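Local coordinates for resiniferatoxin-binding, phosphotriesterase-related protein (PDB 3K2G) that binds two zinc ions at the mouth of a TIM barrel and probably hydrolyses phosphoric esters, at residues Thr234-Asn240 and Ala257-Met263; Val180-Phe184 and Phe214-Val220; Val130-Tyr136 and Ile172-Ile178. All coordinates share one frame; numbering follows the deposited sequence.

Contact 1 (Thr234-Asn240 and Ala257-Met263); sequences TVLCHMN and AFLEFDM. With ZN (zinc ion), chain J.
The side chain of Met239, a selenomethionine here, lays its CB over the middle of one face of the Phe261 ring, a CH-pi contact 4.0 Å from that CB to the ring centroid. The two segments lie on neighbouring parallel strands of the TIM barrel, 234-236 and 258-261, which run side by side as the ends of a beta-alpha-beta unit whose helix is 246-255. Their ladder alternates: Phe258 N gives to Thr234 O, Leu236 N to Phe258 O, and Glu260 N to Leu236 O at 2.9 Å. Leu236 and Leu259 point the same way from the sheet, side by side, and helix 217-226 reaches Leu236 while helices 246-255 and 280-292 cover Leu259; branched apolar chains suit this filling between barrel and helices.

Past the strands, Met239 N continues the pairing to Glu260 O at 3.0 Å, and His238 turns its imidazole toward the zinc, which NE2 binds at 2.3 Å alongside His209, Glu177, Tyr136 and two waters. Asp262 is the second-shell partner. With CG between its own backbone N and carbonyl carbon (chi1 42°), its carboxylate reaches back to grip His238 twice; the bond to ND1, with the zinc on NE2, holds the imidazole against rotation. OD2 takes His238 N at 2.9 Å on its syn side, whereas OD1 meets His238 ND1 at 2.6 Å from above the carboxylate plane, 41° out of it.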
loop_
_atom_site.group_PDB
_atom_site.type_symbol
_atom_site.label_atom_id
_atom_site.label_comp_id
_atom_site.label_asym_id
_atom_site.label_seq_id
_atom_site.Cartn_x
_atom_site.Cartn_y
_atom_site.Cartn_z
ATOM N N THR B 234 -27.175 14.612 -5.894
ATOM C CA THR B 234 -27.056 14.425 -4.452
ATOM C C THR B 234 -25.579 14.647 -4.125
ATOM O O THR B 234 -24.710 14.061 -4.762
ATOM C CB THR B 234 -27.448 12.995 -4.024
ATOM O OG1 THR B 234 -28.841 12.786 -4.278
ATOM C CG2 THR B 234 -27.166 12.784 -2.536
ATOM N N VAL B 235 -25.309 15.492 -3.139
ATOM C CA VAL B 235 -23.946 15.812 -2.736
ATOM C C VAL B 235 -23.643 15.218 -1.366
ATOM O O VAL B 235 -24.366 15.479 -0.402
ATOM C CB VAL B 235 -23.736 17.344 -2.646
ATOM C CG1 VAL B 235 -22.321 17.645 -2.168
ATOM C CG2 VAL B 235 -23.986 17.994 -4.013
ATOM N N LEU B 236 -22.585 14.413 -1.289
ATOM C CA LEU B 236 -22.176 13.804 -0.030
ATOM C C LEU B 236 -21.084 14.679 0.576
ATOM O O LEU B 236 -19.986 14.773 0.023
ATOM C CB LEU B 236 -21.625 12.397 -0.271
ATOM C CG LEU B 236 -22.602 11.376 -0.854
ATOM C CD1 LEU B 236 -21.850 10.104 -1.210
ATOM C CD2 LEU B 236 -23.704 11.080 0.149
ATOM N N CYS B 237 -21.392 15.309 1.708
ATOM C CA CYS B 237 -20.452 16.207 2.389
ATOM C C CYS B 237 -19.391 15.532 3.239
ATOM O O CYS B 237 -19.541 14.389 3.668
ATOM C CB CYS B 237 -21.207 17.177 3.302
ATOM S SG CYS B 237 -22.420 18.243 2.486
ATOM N N HIS B 238 -18.317 16.275 3.483
ATOM C CA HIS B 238 -17.228 15.820 4.344
ATOM C C HIS B 238 -16.546 14.525 3.927
ATOM O O HIS B 238 -16.388 13.599 4.724
ATOM C CB HIS B 238 -17.760 15.710 5.772
ATOM C CG HIS B 238 -18.618 16.872 6.171
ATOM N ND1 HIS B 238 -18.299 18.173 5.841
ATOM C CD2 HIS B 238 -19.784 16.932 6.860
ATOM C CE1 HIS B 238 -19.233 18.984 6.308
ATOM N NE2 HIS B 238 -20.145 18.256 6.930
HETATM N N MSE B 239 -16.115 14.473 2.677
HETATM C CA MSE B 239 -15.440 13.285 2.176
HETATM C C MSE B 239 -13.969 13.226 2.582
HETATM O O MSE B 239 -13.376 12.152 2.605
HETATM C CB MSE B 239 -15.558 13.232 0.659
HETATM C CG MSE B 239 -16.997 13.032 0.183
HETATM SE SE MSE B 239 -17.846 11.474 0.971
HETATM C CE MSE B 239 -16.652 10.133 0.242
ATOM N N ASN B 240 -13.394 14.382 2.914
ATOM C CA ASN B 240 -11.982 14.478 3.293
ATOM C C ASN B 240 -11.427 13.367 4.185
ATOM O O ASN B 240 -10.395 12.785 3.871
ATOM C CB ASN B 240 -11.698 15.828 3.964
ATOM C CG ASN B 240 -11.985 17.006 3.056
ATOM O OD1 ASN B 240 -11.080 17.760 2.685
ATOM N ND2 ASN B 240 -13.247 17.174 2.695
ATOM N N ALA B 257 -23.256 10.123 -7.112
ATOM C CA ALA B 257 -23.230 11.217 -6.153
ATOM C C ALA B 257 -21.965 12.057 -6.235
ATOM O O ALA B 257 -20.902 11.575 -6.615
ATOM C CB ALA B 257 -23.393 10.670 -4.736
ATOM N N PHE B 258 -22.100 13.329 -5.883
ATOM C CA PHE B 258 -20.960 14.224 -5.860
ATOM C C PHE B 258 -20.221 13.914 -4.561
ATOM O O PHE B 258 -20.841 13.617 -3.541
ATOM C CB PHE B 258 -21.421 15.682 -5.847
ATOM C CG PHE B 258 -21.846 16.201 -7.190
ATOM C CD1 PHE B 258 -20.905 16.695 -8.088
ATOM C CD2 PHE B 258 -23.190 16.212 -7.553
ATOM C CE1 PHE B 258 -21.299 17.200 -9.332
ATOM C CE2 PHE B 258 -23.592 16.713 -8.793
ATOM C CZ PHE B 258 -22.645 17.209 -9.685
ATOM N N LEU B 259 -18.897 13.957 -4.612
ATOM C CA LEU B 259 -18.077 13.719 -3.430
ATOM C C LEU B 259 -17.541 15.090 -3.058
ATOM O O LEU B 259 -16.711 15.660 -3.763
ATOM C CB LEU B 259 -16.928 12.763 -3.756
ATOM C CG LEU B 259 -17.347 11.392 -4.300
ATOM C CD1 LEU B 259 -16.110 10.520 -4.468
ATOM C CD2 LEU B 259 -18.339 10.729 -3.342
ATOM N N GLU B 260 -18.030 15.630 -1.952
ATOM C CA GLU B 260 -17.608 16.959 -1.553
ATOM C C GLU B 260 -16.471 17.013 -0.544
ATOM O O GLU B 260 -16.627 16.626 0.613
ATOM C CB GLU B 260 -18.814 17.735 -1.017
ATOM C CG GLU B 260 -18.541 19.206 -0.781
ATOM C CD GLU B 260 -19.806 19.977 -0.448
ATOM O OE1 GLU B 260 -20.277 19.914 0.709
ATOM O OE2 GLU B 260 -20.339 20.637 -1.360
ATOM N N PHE B 261 -15.313 17.477 -1.002
ATOM C CA PHE B 261 -14.155 17.645 -0.134
ATOM C C PHE B 261 -14.254 19.093 0.343
ATOM O O PHE B 261 -13.538 19.978 -0.117
ATOM C CB PHE B 261 -12.870 17.390 -0.922
ATOM C CG PHE B 261 -12.668 15.939 -1.262
ATOM C CD1 PHE B 261 -11.984 15.094 -0.393
ATOM C CD2 PHE B 261 -13.213 15.405 -2.424
ATOM C CE1 PHE B 261 -11.852 13.734 -0.674
ATOM C CE2 PHE B 261 -13.089 14.049 -2.715
ATOM C CZ PHE B 261 -12.405 13.211 -1.841
ATOM N N ASP B 262 -15.193 19.308 1.259
ATOM C CA ASP B 262 -15.478 20.617 1.830
ATOM C C ASP B 262 -14.665 20.959 3.072
ATOM O O ASP B 262 -14.996 21.909 3.773
ATOM C CB ASP B 262 -16.968 20.705 2.180
ATOM C CG ASP B 262 -17.496 19.426 2.817
ATOM O OD1 ASP B 262 -16.850 18.906 3.754
ATOM O OD2 ASP B 262 -18.563 18.943 2.381
HETATM N N MSE B 263 -13.611 20.202 3.353
HETATM C CA MSE B 263 -12.811 20.476 4.544
HETATM C C MSE B 263 -11.394 20.933 4.230
HETATM O O MSE B 263 -10.497 20.857 5.075
HETATM C CB MSE B 263 -12.797 19.244 5.448
HETATM C CG MSE B 263 -14.161 18.979 6.072
HETATM SE SE MSE B 263 -14.487 17.204 6.753
HETATM C CE MSE B 263 -13.025 17.107 8.042
HETATM ZN ZN ZN J . -21.789 19.257 8.184
HETATM O O HOH W 1 -20.813 21.146 8.222
HETATM O O HOH W 2 -20.188 19.354 9.980
#

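Contact 2 (Val180-Phe184 and Phe214-Val220); sequences VSSDF and FRLAHRV
The carbonyl oxygen of Ser181 accepts the backbone N-H of Phe184 at 2.9 Å, and from the other segment Leu216 brings its CD1 to 3.4 Å from Ser181 O. The turn closed by this bond is tightened by a second one: Ser181 OG accepts from Asp183 N at 3.2 Å, making an ST turn, while Glu188 also hydrogen-bonds to the hydroxyl. A serine suits the place because its short side chain can fold back onto the chain that follows. Phe184, with backbone angles of the left-handed helical region, then points its side chain toward segment 214-220.

That ring lies between two quite different partners. Over one face comes the guanidinium of Arg219, off-centre, with CZ 4.0 Å from the ring centroid and the two planes 33° apart, a cation-pi contact; the extended chain of the arginine, CG anti to the backbone N (chi1 175°), carries it there. Arg219 NE lies 3.5 Å from Phe184 CD1, and NH2 has a long, weak ion pair with Glu189. The opposite face receives Val180 CG1 over its centre.

In the TIM barrel these are successive beta-alpha loops, one following strand 175-178 and the other leading from strand 206-208 into helix 217-226. The first turn of that helix is marked by Val220 N bonding to Leu216 O. Val220 CG2 fills the inner corner, 4.1 Å from Val180 CG1, and Val208 of the strand between lies against both valines; short branched chains suit the close approach of strand 206-208 and helix 217-226. Nearer the solvent, Phe214 offers a ring face to Ser182 in a CH-pi contact, with CB over the face and displaced toward the rim, 3.4 Å from the ring centroid.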
loop_
_atom_site.group_PDB
_atom_site.type_symbol
_atom_site.label_atom_id
_atom_site.label_comp_id
_atom_site.label_asym_id
_atom_site.label_seq_id
_atom_site.Cartn_x
_atom_site.Cartn_y
_atom_site.Cartn_z
ATOM N N VAL B 180 -26.890 13.701 9.300
ATOM C CA VAL B 180 -26.817 12.260 9.472
ATOM C C VAL B 180 -25.608 12.028 10.385
ATOM O O VAL B 180 -24.472 12.304 10.003
ATOM C CB VAL B 180 -26.593 11.522 8.135
ATOM C CG1 VAL B 180 -26.510 10.021 8.381
ATOM C CG2 VAL B 180 -27.733 11.836 7.168
ATOM N N SER B 181 -25.860 11.545 11.597
ATOM C CA SER B 181 -24.788 11.296 12.557
ATOM C C SER B 181 -24.278 9.869 12.418
ATOM O O SER B 181 -24.860 9.063 11.693
ATOM C CB SER B 181 -25.302 11.499 13.979
ATOM O OG SER B 181 -26.182 10.446 14.341
ATOM N N SER B 182 -23.193 9.554 13.121
ATOM C CA SER B 182 -22.632 8.212 13.077
ATOM C C SER B 182 -23.639 7.207 13.643
ATOM O O SER B 182 -23.537 6.007 13.401
ATOM C CB SER B 182 -21.325 8.156 13.875
ATOM O OG SER B 182 -21.521 8.573 15.216
ATOM N N ASP B 183 -24.616 7.709 14.390
ATOM C CA ASP B 183 -25.650 6.862 14.979
ATOM C C ASP B 183 -26.816 6.679 14.009
ATOM O O ASP B 183 -27.558 5.703 14.098
ATOM C CB ASP B 183 -26.167 7.473 16.285
ATOM C CG ASP B 183 -25.116 7.485 17.381
ATOM O OD1 ASP B 183 -24.522 6.420 17.644
ATOM O OD2 ASP B 183 -24.887 8.554 17.983
ATOM N N PHE B 184 -26.969 7.628 13.089
ATOM C CA PHE B 184 -28.036 7.580 12.093
ATOM C C PHE B 184 -29.357 7.253 12.783
ATOM O O PHE B 184 -29.980 6.232 12.497
ATOM C CB PHE B 184 -27.707 6.513 11.043
ATOM C CG PHE B 184 -28.298 6.784 9.685
ATOM C CD1 PHE B 184 -27.711 6.241 8.548
ATOM C CD2 PHE B 184 -29.433 7.577 9.536
ATOM C CE1 PHE B 184 -28.244 6.479 7.283
ATOM C CE2 PHE B 184 -29.973 7.822 8.274
ATOM C CZ PHE B 184 -29.374 7.271 7.144
ATOM N N PHE B 214 -16.677 8.081 9.438
ATOM C CA PHE B 214 -17.351 6.782 9.430
ATOM C C PHE B 214 -17.590 6.425 7.962
ATOM O O PHE B 214 -17.098 7.133 7.086
ATOM C CB PHE B 214 -18.668 6.824 10.216
ATOM C CG PHE B 214 -18.478 6.861 11.708
ATOM C CD1 PHE B 214 -18.501 5.686 12.461
ATOM C CD2 PHE B 214 -18.223 8.066 12.356
ATOM C CE1 PHE B 214 -18.269 5.714 13.838
ATOM C CE2 PHE B 214 -17.987 8.107 13.736
ATOM C CZ PHE B 214 -18.010 6.927 14.476
ATOM N N ARG B 215 -18.325 5.346 7.683
ATOM C CA ARG B 215 -18.585 4.939 6.299
ATOM C C ARG B 215 -20.068 4.640 6.065
ATOM O O ARG B 215 -20.424 3.530 5.670
ATOM C CB ARG B 215 -17.761 3.693 5.964
ATOM C CG ARG B 215 -16.260 3.839 6.216
ATOM C CD ARG B 215 -15.563 4.626 5.116
ATOM N NE ARG B 215 -14.127 4.738 5.358
ATOM C CZ ARG B 215 -13.560 5.693 6.088
ATOM N NH1 ARG B 215 -14.302 6.636 6.648
ATOM N NH2 ARG B 215 -12.248 5.692 6.268
ATOM N N LEU B 216 -20.924 5.631 6.296
ATOM C CA LEU B 216 -22.371 5.463 6.133
ATOM C C LEU B 216 -22.922 5.967 4.797
ATOM O O LEU B 216 -24.131 5.911 4.560
ATOM C CB LEU B 216 -23.108 6.187 7.271
ATOM C CG LEU B 216 -22.857 5.720 8.710
ATOM C CD1 LEU B 216 -23.586 6.637 9.689
ATOM C CD2 LEU B 216 -23.335 4.290 8.874
ATOM N N ALA B 217 -22.043 6.453 3.926
ATOM C CA ALA B 217 -22.455 7.002 2.634
ATOM C C ALA B 217 -23.313 6.091 1.753
ATOM O O ALA B 217 -24.304 6.545 1.174
ATOM C CB ALA B 217 -21.231 7.471 1.856
ATOM N N HIS B 218 -22.945 4.817 1.633
ATOM C CA HIS B 218 -23.732 3.916 0.800
ATOM C C HIS B 218 -25.128 3.695 1.382
ATOM O O HIS B 218 -26.096 3.555 0.638
ATOM C CB HIS B 218 -23.003 2.582 0.599
ATOM C CG HIS B 218 -21.981 2.615 -0.499
ATOM N ND1 HIS B 218 -22.318 2.758 -1.827
ATOM C CD2 HIS B 218 -20.628 2.553 -0.462
ATOM C CE1 HIS B 218 -21.220 2.785 -2.560
ATOM N NE2 HIS B 218 -20.179 2.663 -1.755
ATOM N N ARG B 219 -25.241 3.672 2.708
ATOM C CA ARG B 219 -26.550 3.499 3.333
ATOM C C ARG B 219 -27.379 4.759 3.075
ATOM O O ARG B 219 -28.598 4.691 2.886
ATOM C CB ARG B 219 -26.411 3.272 4.844
ATOM C CG ARG B 219 -27.755 3.211 5.564
ATOM C CD ARG B 219 -27.622 3.024 7.071
ATOM N NE ARG B 219 -28.928 3.069 7.729
ATOM C CZ ARG B 219 -29.110 3.048 9.047
ATOM N NH1 ARG B 219 -28.066 2.983 9.864
ATOM N NH2 ARG B 219 -30.339 3.099 9.549
ATOM N N VAL B 220 -26.707 5.909 3.073
ATOM C CA VAL B 220 -27.366 7.190 2.819
ATOM C C VAL B 220 -27.914 7.199 1.400
ATOM O O VAL B 220 -29.072 7.551 1.186
ATOM C CB VAL B 220 -26.389 8.400 2.976
ATOM C CG1 VAL B 220 -26.934 9.625 2.242
ATOM C CG2 VAL B 220 -26.205 8.740 4.450
#

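Contact 3 (Val130-Tyr136 and Ile172-Ile178); sequences VMGAGYY and IGLIGEI. With ZN (zinc ion), chain J; ZN (zinc ion), chain I; DTV ((2S,3S)-1,4-dimercaptobutane-2,3-diol), chain K.
Ala133 CB sits 3.7 Å from both CD1 and CG2 of Ile172, and Met131, a selenomethionine here, crosses Ile172 at about a right angle with CE 3.9 Å from its CG2. The alanine is small enough to lie against both branches of the isoleucine. Close by, the glycines let the backbones approach: Gly132 CA lies 3.4 Å from Leu174 CD2, and Gly173 CA packs against Val130 CG1. Gly134 and Gly176 also adopt backbone angles that glycine takes up readily.

Backbone pairing is sparse. Gly173 N bonds to Met131 O at 3.0 Å, a weak bond from Leu174 N joins the same oxygen, and farther along CA-H...O contacts take over, such as Ile178 CA to Tyr135 O.

At the polar edge the two segments meet the metals of the phosphotriesterase-like TIM barrel. Glu177 bridges them, with OE1 2.4 Å from one zinc and OE2 on the other, the role that a carboxylated lysine plays in many relatives. Its CG, set anti to the backbone N (chi1 157°), touches Tyr136 CE1 at 3.3 Å, and the bend at chi2 (95°) then turns the carboxylate toward the two zinc ions. The Tyr136 OH lies 2.7 Å from the zinc that OE1 binds, a long metal bond, and hydrogen-bonds to O3 of the bound dithiol, also at 2.7 Å, so one phenol reaches both metal and ligand.

In the barrel, strand 128-131 pairs on its other side with strand 102-105, and strand 175-178 with strand 206-208. Helix 150-162 packs on Ile172 and Ala133, and helix 186-202 on Ile175 and Ile178.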
loop_
_atom_site.group_PDB
_atom_site.type_symbol
_atom_site.label_atom_id
_atom_site.label_comp_id
_atom_site.label_asym_id
_atom_site.label_seq_id
_atom_site.Cartn_x
_atom_site.Cartn_y
_atom_site.Cartn_z
ATOM N N VAL B 130 -26.564 31.127 -2.480
ATOM C CA VAL B 130 -27.619 30.124 -2.590
ATOM C C VAL B 130 -27.915 29.609 -1.182
ATOM O O VAL B 130 -26.988 29.279 -0.438
ATOM C CB VAL B 130 -27.184 28.934 -3.472
ATOM C CG1 VAL B 130 -28.271 27.877 -3.472
ATOM C CG2 VAL B 130 -26.908 29.410 -4.894
HETATM N N MSE B 131 -29.200 29.531 -0.830
HETATM C CA MSE B 131 -29.623 29.094 0.504
HETATM C C MSE B 131 -30.167 27.667 0.588
HETATM O O MSE B 131 -30.940 27.224 -0.271
HETATM C CB MSE B 131 -30.669 30.074 1.039
HETATM C CG MSE B 131 -31.292 29.721 2.390
HETATM SE SE MSE B 131 -32.391 31.213 3.035
HETATM C CE MSE B 131 -33.828 31.028 1.718
ATOM N N GLY B 132 -29.751 26.962 1.639
ATOM C CA GLY B 132 -30.184 25.596 1.857
ATOM C C GLY B 132 -31.423 25.484 2.722
ATOM O O GLY B 132 -32.073 26.482 3.033
ATOM N N ALA B 133 -31.752 24.258 3.114
ATOM C CA ALA B 133 -32.936 24.008 3.924
ATOM C C ALA B 133 -32.939 22.613 4.542
ATOM O O ALA B 133 -32.047 21.805 4.287
ATOM C CB ALA B 133 -34.182 24.198 3.073
ATOM N N GLY B 134 -33.958 22.337 5.349
ATOM C CA GLY B 134 -34.064 21.042 5.997
ATOM C C GLY B 134 -33.543 21.054 7.422
ATOM O O GLY B 134 -33.224 22.111 7.972
ATOM N N TYR B 135 -33.452 19.869 8.017
ATOM C CA TYR B 135 -32.977 19.723 9.385
ATOM C C TYR B 135 -31.585 19.112 9.458
ATOM O O TYR B 135 -31.188 18.324 8.599
ATOM C CB TYR B 135 -33.974 18.883 10.182
ATOM C CG TYR B 135 -35.291 19.603 10.381
ATOM C CD1 TYR B 135 -35.428 20.590 11.361
ATOM C CD2 TYR B 135 -36.381 19.343 9.552
ATOM C CE1 TYR B 135 -36.618 21.302 11.509
ATOM C CE2 TYR B 135 -37.572 20.050 9.689
ATOM C CZ TYR B 135 -37.685 21.030 10.668
ATOM O OH TYR B 135 -38.861 21.736 10.791
ATOM N N TYR B 136 -30.855 19.482 10.506
ATOM C CA TYR B 136 -29.497 19.015 10.721
ATOM C C TYR B 136 -29.464 17.827 11.680
ATOM O O TYR B 136 -30.447 17.094 11.807
ATOM C CB TYR B 136 -28.665 20.179 11.264
ATOM C CG TYR B 136 -27.179 20.031 11.079
ATOM C CD1 TYR B 136 -26.652 19.558 9.877
ATOM C CD2 TYR B 136 -26.294 20.414 12.086
ATOM C CE1 TYR B 136 -25.279 19.474 9.680
ATOM C CE2 TYR B 136 -24.920 20.335 11.897
ATOM C CZ TYR B 136 -24.419 19.867 10.690
ATOM O OH TYR B 136 -23.061 19.818 10.475
ATOM N N ILE B 172 -35.302 28.868 -1.439
ATOM C CA ILE B 172 -34.105 28.037 -1.382
ATOM C C ILE B 172 -33.686 27.568 -2.764
ATOM O O ILE B 172 -34.509 27.477 -3.674
ATOM C CB ILE B 172 -34.312 26.809 -0.473
ATOM C CG1 ILE B 172 -35.463 25.948 -1.004
ATOM C CG2 ILE B 172 -34.593 27.265 0.955
ATOM C CD1 ILE B 172 -35.661 24.651 -0.237
ATOM N N GLY B 173 -32.399 27.278 -2.916
ATOM C CA GLY B 173 -31.883 26.838 -4.201
ATOM C C GLY B 173 -31.248 25.471 -4.096
ATOM O O GLY B 173 -30.814 24.880 -5.081
ATOM N N LEU B 174 -31.197 24.970 -2.872
ATOM C CA LEU B 174 -30.625 23.666 -2.594
ATOM C C LEU B 174 -31.330 23.137 -1.363
ATOM O O LEU B 174 -31.779 23.903 -0.514
ATOM C CB LEU B 174 -29.114 23.785 -2.341
ATOM C CG LEU B 174 -28.455 22.875 -1.296
ATOM C CD1 LEU B 174 -27.205 22.260 -1.867
ATOM C CD2 LEU B 174 -28.125 23.678 -0.046
ATOM N N ILE B 175 -31.448 21.824 -1.281
ATOM C CA ILE B 175 -32.089 21.200 -0.142
ATOM C C ILE B 175 -30.997 20.732 0.784
ATOM O O ILE B 175 -30.408 19.674 0.544
ATOM C CB ILE B 175 -32.898 19.954 -0.550
ATOM C CG1 ILE B 175 -34.019 20.354 -1.507
ATOM C CG2 ILE B 175 -33.420 19.248 0.695
ATOM C CD1 ILE B 175 -34.978 19.235 -1.856
ATOM N N GLY B 176 -30.668 21.472 1.831
ATOM C CA GLY B 176 -29.628 20.865 2.620
ATOM C C GLY B 176 -28.568 21.291 3.602
ATOM O O GLY B 176 -28.433 22.415 4.076
ATOM N N GLU B 177 -27.827 20.220 3.865
ATOM C CA GLU B 177 -26.755 20.036 4.805
ATOM C C GLU B 177 -27.709 19.285 5.732
ATOM O O GLU B 177 -28.013 19.727 6.839
ATOM C CB GLU B 177 -26.270 21.334 5.453
ATOM C CG GLU B 177 -25.554 21.127 6.809
ATOM C CD GLU B 177 -24.031 21.033 6.734
ATOM O OE1 GLU B 177 -23.489 19.906 6.682
ATOM O OE2 GLU B 177 -23.379 22.099 6.737
ATOM N N ILE B 178 -28.256 18.180 5.221
ATOM C CA ILE B 178 -29.174 17.370 6.008
ATOM C C ILE B 178 -28.331 16.544 6.963
ATOM O O ILE B 178 -27.401 15.861 6.542
ATOM C CB ILE B 178 -30.023 16.415 5.139
ATOM C CG1 ILE B 178 -30.775 17.192 4.052
ATOM C CG2 ILE B 178 -31.023 15.676 6.026
ATOM C CD1 ILE B 178 -31.755 18.236 4.579
HETATM ZN ZN ZN J . -21.789 19.257 8.184
HETATM ZN ZN ZN I . -21.209 22.639 7.012
HETATM S S1 DTV K . -20.544 17.564 13.744
HETATM C C1 DTV K . -21.484 19.032 13.097
HETATM C C2 DTV K . -21.100 20.349 13.771
HETATM O O2 DTV K . -19.721 20.582 13.527
HETATM C C3 DTV K . -21.926 21.514 13.197
HETATM O O3 DTV K . -21.655 21.648 11.822
HETATM C C4 DTV K . -21.603 22.848 13.871
HETATM S S4 DTV K . -23.065 23.905 14.039
HETATM O O HOH W 2 -20.188 19.354 9.980
HETATM O O HOH W 1 -20.813 21.146 8.222
#

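All three contacts lie in one TIM barrel. Contacts 1 and 3 meet at the metal centre, their centres about 15 Å apart: His238 NE2 comes within 3.7 Å of Glu177 OE1 where both bind the same zinc, and both metal-bound waters belong to the two contacts. Contact 2 flanks this site, its centre about 13 Å from that of contact 1 and about 18 Å from that of contact 3. It packs on contact 1 where Leu236 CD1 lies 4.1 Å from Ala217 CB, and its segment 180-184 follows almost directly from 172-178 of contact 3. Between nearest atoms, its Val180 side chain is about 5 Å from that of the zinc ligand His209 and about 9 Å from a zinc.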